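Local coordinates for IPT/TIG domain-containing protein BACOVA_02650 (Bacteroides ovatus, PDB 5E7G) that binds xyloglucan at the bacterial cell surface, probably capturing the polysaccharide before it is transported into the periplasm for degradation, at residues A[316-321]-A[445-450]. Residues are numbered along the deposited sequence; the frame is centred on the assembly and turned at random.
With CA (calcium ion), chain C.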
loop_
_atom_site.group_PDB
_atom_site.type_symbol
_atom_site.label_atom_id
_atom_site.label_comp_id
_atom_site.label_asym_id
_atom_site.label_seq_id
_atom_site.Cartn_x
_atom_site.Cartn_y
_atom_site.Cartn_z
ATOM N N GLY A 316 -16.021 18.708 25.821
ATOM C CA GLY A 316 -17.046 19.553 26.393
ATOM C C GLY A 316 -18.353 18.803 26.544
ATOM O O GLY A 316 -18.376 17.636 26.945
ATOM N N THR A 317 -19.446 19.484 26.234
ATOM C CA THR A 317 -20.763 18.879 26.309
ATOM C C THR A 317 -21.059 18.090 25.037
ATOM O O THR A 317 -20.595 18.441 23.955
ATOM C CB THR A 317 -21.842 19.952 26.537
ATOM O OG1 THR A 317 -21.669 20.501 27.851
ATOM C CG2 THR A 317 -23.266 19.371 26.398
ATOM N N CYS A 318 -21.822 17.012 25.187
ATOM C CA CYS A 318 -22.229 16.188 24.057
ATOM C C CYS A 318 -23.680 15.752 24.237
ATOM O O CYS A 318 -24.181 15.684 25.359
ATOM C CB CYS A 318 -21.309 14.969 23.919
ATOM S SG CYS A 318 -21.436 13.776 25.265
ATOM N N LEU A 319 -24.347 15.475 23.119
ATOM C CA LEU A 319 -25.753 15.084 23.113
ATOM C C LEU A 319 -25.913 13.642 23.548
ATOM O O LEU A 319 -25.150 12.781 23.119
ATOM C CB LEU A 319 -26.361 15.264 21.709
ATOM C CG LEU A 319 -27.711 14.596 21.417
ATOM C CD1 LEU A 319 -28.831 15.262 22.199
ATOM C CD2 LEU A 319 -27.989 14.638 19.925
ATOM N N GLY A 320 -26.930 13.389 24.369
ATOM C CA GLY A 320 -27.262 12.049 24.818
ATOM C C GLY A 320 -28.690 11.640 24.502
ATOM O O GLY A 320 -29.653 12.324 24.857
ATOM N N ILE A 321 -28.816 10.507 23.823
ATOM C CA ILE A 321 -30.109 9.892 23.582
ATOM C C ILE A 321 -30.107 8.507 24.196
ATOM O O ILE A 321 -29.529 7.578 23.632
ATOM C CB ILE A 321 -30.424 9.818 22.081
ATOM C CG1 ILE A 321 -30.660 11.234 21.550
ATOM C CG2 ILE A 321 -31.640 8.922 21.823
ATOM C CD1 ILE A 321 -30.893 11.308 20.054
ATOM N N GLU A 445 -28.219 3.460 24.595
ATOM C CA GLU A 445 -27.470 4.561 25.172
ATOM C C GLU A 445 -26.465 5.059 24.142
ATOM O O GLU A 445 -25.439 4.418 23.899
ATOM C CB GLU A 445 -26.768 4.125 26.455
ATOM C CG GLU A 445 -26.111 5.261 27.204
ATOM C CD GLU A 445 -25.386 4.798 28.443
ATOM O OE1 GLU A 445 -25.358 3.574 28.695
ATOM O OE2 GLU A 445 -24.848 5.662 29.166
ATOM N N VAL A 446 -26.778 6.195 23.523
ATOM C CA VAL A 446 -25.972 6.732 22.431
ATOM C C VAL A 446 -25.646 8.213 22.654
ATOM O O VAL A 446 -26.488 8.982 23.124
ATOM C CB VAL A 446 -26.690 6.558 21.078
ATOM C CG1 VAL A 446 -25.819 7.063 19.937
ATOM C CG2 VAL A 446 -27.055 5.090 20.859
ATOM N N TYR A 447 -24.424 8.605 22.306
ATOM C CA TYR A 447 -23.980 9.983 22.470
ATOM C C TYR A 447 -23.428 10.517 21.160
ATOM O O TYR A 447 -22.852 9.766 20.376
ATOM C CB TYR A 447 -22.921 10.090 23.573
ATOM C CG TYR A 447 -23.413 9.629 24.925
ATOM C CD1 TYR A 447 -24.070 10.503 25.783
ATOM C CD2 TYR A 447 -23.231 8.315 25.340
ATOM C CE1 TYR A 447 -24.528 10.082 27.027
ATOM C CE2 TYR A 447 -23.684 7.883 26.581
ATOM C CZ TYR A 447 -24.333 8.768 27.419
ATOM O OH TYR A 447 -24.787 8.338 28.646
ATOM N N PHE A 448 -23.604 11.819 20.946
ATOM C CA PHE A 448 -23.194 12.491 19.712
ATOM C C PHE A 448 -22.417 13.770 19.995
ATOM O O PHE A 448 -22.737 14.487 20.941
ATOM C CB PHE A 448 -24.415 12.862 18.850
ATOM C CG PHE A 448 -25.230 11.696 18.383
ATOM C CD1 PHE A 448 -26.313 11.252 19.120
ATOM C CD2 PHE A 448 -24.945 11.067 17.180
ATOM C CE1 PHE A 448 -27.087 10.187 18.672
ATOM C CE2 PHE A 448 -25.712 10.002 16.734
ATOM C CZ PHE A 448 -26.787 9.565 17.487
ATOM N N ASP A 449 -21.445 14.090 19.146
ATOM C CA ASP A 449 -20.718 15.350 19.282
ATOM C C ASP A 449 -19.999 15.713 17.985
ATOM O O ASP A 449 -19.734 14.854 17.149
ATOM C CB ASP A 449 -19.708 15.250 20.443
ATOM C CG ASP A 449 -19.417 16.596 21.115
ATOM O OD1 ASP A 449 -19.689 17.656 20.516
ATOM O OD2 ASP A 449 -18.889 16.594 22.257
ATOM N N ASN A 450 -19.675 16.992 17.841
ATOM C CA ASN A 450 -18.808 17.482 16.769
ATOM C C ASN A 450 -19.322 17.195 15.350
ATOM O O ASN A 450 -18.579 16.722 14.481
ATOM C CB ASN A 450 -17.401 16.903 16.942
ATOM C CG ASN A 450 -16.706 17.437 18.190
ATOM O OD1 ASN A 450 -16.940 18.576 18.597
ATOM N ND2 ASN A 450 -15.850 16.619 18.803
HETATM CA CA CA C . -18.914 18.941 22.367
HETATM O O HOH W 1 -17.043 19.426 20.978
#
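Antiparallel strand pairing joins 318-321 to 445-450 within a beta-sheet of the xyloglucan-binding domain, and a calcium ion ties the two segments together at one end, an example of metal coordination adding a cross-link beside the strand pairing. The backbones are linked through two hydrogen-bonded pairs, Leu-319 with Phe-448 and Ile-321 with Val-446; Ile-321 N meets Val-446 O at 2.9 Å, almost straight (167° at the hydrogen). Between them lies the non-hydrogen-bonded pair of Gly-320 and Tyr-447. There the tyrosine ring leans obliquely past the glycine, CD1 being 3.7 Å from Gly-320 CA, while its hydroxyl donates to the anti lone pair of Glu-445 OE2, which lies in the ring plane. Cys-318 SG sits obliquely beside the same ring. On the other face Leu-319 CD2 and Phe-448 CD1 run side by side, 3.9 Å apart, and Phe-373 meets the phenylalanine ring edge-to-face. Strand 356-364 flanks 445-450 on its far side. Asn-288 O, Asp-290 OD2, Asn-315 O and a water complete the calcium site. With CG turned roughly anti to the backbone N (chi1 -151°), Asp-449 holds the ion through both OD1 and OD2, each at 2.4 Å, and Thr-317 O, from the partner segment, binds the calcium at 2.4 Å.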